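Major exported protein (Pseudomonas aeruginosa, PDB 3HE1) is a secreted hcp1-family protein that probably assembles into hexameric rings and serves as a tube component and exported effector of the type VI secretion system. Local coordinates at residues P26-I31 and T52-H57. Numbering follows the deposited sequence.
Sequences PAYMSI and TYQEGH
The polar end of the H57 imidazole, NE2, is tied by a hydrogen bond to the hydroxyl of Y121 on strand 112-123, and the ring held in this way lies flat on the phenol of Y28. The two planes are only 3° from parallel and the ring centroids are 3.9 Å apart, a face-to-face stack. The imidazole is slid so that CG of H57 sits over the middle of the phenol, while ND1 lies 3.6 Å from CE2 of Y28, on the side nearer the hydroxyl. The CB of H57 adds a CH-pi contact, 3.9 Å from the Y28 ring centroid and over the same face. With CG anti to the carbonyl carbon (chi1 -71°), the Y28 side chain, whose CB already points toward the loop, lays its ring against the imidazole. At the far end of the phenol, OH comes 3.4 Å from OE1 of Q54, whose extended chain arrives at about a right angle to Y28. Y121 also turns its ring nearly perpendicular to that of H57, and F44 makes an edge-to-face contact with Y28. The histidine-tyrosine stack thus joins the loop between helix 46-49 and strand 61-71 to strand 27-33 of the antiparallel beta-barrel fold characteristic of Hcp proteins.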
# COMPACT_ATOMS: atom_id res chain seq x y z
N PRO A 26 10.14 5.02 -24.22
CA PRO A 26 8.70 5.18 -24.38
C PRO A 26 8.22 4.38 -25.57
O PRO A 26 9.03 3.94 -26.39
CB PRO A 26 8.58 6.65 -24.71
CG PRO A 26 9.72 6.83 -25.67
CD PRO A 26 10.85 5.95 -25.13
N ALA A 27 6.92 4.19 -25.66
CA ALA A 27 6.30 3.60 -26.83
C ALA A 27 5.57 4.74 -27.54
O ALA A 27 5.23 5.76 -26.91
CB ALA A 27 5.33 2.50 -26.41
N TYR A 28 5.37 4.59 -28.84
CA TYR A 28 4.56 5.54 -29.60
C TYR A 28 3.52 4.73 -30.32
O TYR A 28 3.77 3.58 -30.64
CB TYR A 28 5.40 6.37 -30.57
CG TYR A 28 6.29 7.37 -29.87
CD1 TYR A 28 5.79 8.60 -29.46
CD2 TYR A 28 7.62 7.07 -29.57
CE1 TYR A 28 6.58 9.52 -28.80
CE2 TYR A 28 8.43 7.99 -28.91
CZ TYR A 28 7.90 9.21 -28.53
OH TYR A 28 8.70 10.13 -27.87
N MSE A 29 2.35 5.30 -30.55
CA MSE A 29 1.26 4.53 -31.11
C MSE A 29 0.58 5.25 -32.27
O MSE A 29 0.66 6.46 -32.41
CB MSE A 29 0.24 4.17 -30.01
CG MSE A 29 -1.01 3.40 -30.46
SE MSE A 29 -2.17 3.15 -28.91
CE MSE A 29 -1.80 4.88 -28.10
N SER A 30 -0.09 4.48 -33.11
CA SER A 30 -0.87 5.06 -34.18
C SER A 30 -2.22 4.39 -34.15
O SER A 30 -2.34 3.19 -33.86
CB SER A 30 -0.21 4.85 -35.54
OG SER A 30 -0.15 3.47 -35.89
N ILE A 31 -3.25 5.18 -34.41
CA ILE A 31 -4.57 4.62 -34.57
C ILE A 31 -5.18 5.07 -35.89
O ILE A 31 -5.11 6.23 -36.25
CB ILE A 31 -5.47 4.97 -33.40
CG1 ILE A 31 -4.79 4.49 -32.10
CG2 ILE A 31 -6.85 4.34 -33.61
CD1 ILE A 31 -5.57 4.71 -30.81
N THR A 52 5.93 18.97 -24.03
CA THR A 52 6.30 17.56 -24.03
C THR A 52 6.87 17.12 -25.38
O THR A 52 7.49 16.06 -25.49
CB THR A 52 5.06 16.68 -23.73
OG1 THR A 52 4.44 17.12 -22.51
CG2 THR A 52 5.45 15.21 -23.61
N TYR A 53 6.66 17.95 -26.40
CA TYR A 53 6.96 17.60 -27.78
C TYR A 53 8.43 17.29 -28.07
O TYR A 53 9.33 18.06 -27.72
CB TYR A 53 6.47 18.70 -28.74
CG TYR A 53 7.10 18.64 -30.12
CD1 TYR A 53 6.56 17.82 -31.12
CD2 TYR A 53 8.22 19.40 -30.44
CE1 TYR A 53 7.13 17.76 -32.38
CE2 TYR A 53 8.79 19.35 -31.70
CZ TYR A 53 8.25 18.53 -32.67
OH TYR A 53 8.83 18.49 -33.92
N GLN A 54 8.65 16.15 -28.70
CA GLN A 54 9.93 15.82 -29.30
C GLN A 54 9.64 15.41 -30.74
O GLN A 54 8.67 14.68 -31.00
CB GLN A 54 10.60 14.66 -28.55
CG GLN A 54 11.86 14.13 -29.23
CD GLN A 54 12.30 12.78 -28.69
OE1 GLN A 54 11.50 11.84 -28.58
NE2 GLN A 54 13.59 12.67 -28.36
N GLU A 55 10.46 15.90 -31.66
CA GLU A 55 10.27 15.61 -33.08
C GLU A 55 10.52 14.14 -33.40
O GLU A 55 11.26 13.45 -32.69
CB GLU A 55 11.17 16.51 -33.94
CG GLU A 55 12.66 16.38 -33.66
CD GLU A 55 13.51 17.33 -34.50
OE1 GLU A 55 12.96 17.96 -35.44
OE2 GLU A 55 14.72 17.46 -34.22
N GLY A 56 9.89 13.66 -34.46
CA GLY A 56 10.11 12.31 -34.93
C GLY A 56 8.92 11.36 -34.82
O GLY A 56 8.98 10.23 -35.30
N HIS A 57 7.85 11.81 -34.19
CA HIS A 57 6.70 10.94 -33.96
C HIS A 57 5.41 11.72 -34.02
O HIS A 57 4.45 11.42 -33.33
CB HIS A 57 6.85 10.20 -32.63
CG HIS A 57 7.99 9.23 -32.62
ND1 HIS A 57 9.23 9.55 -32.11
CD2 HIS A 57 8.09 7.96 -33.09
CE1 HIS A 57 10.04 8.51 -32.25
NE2 HIS A 57 9.37 7.54 -32.84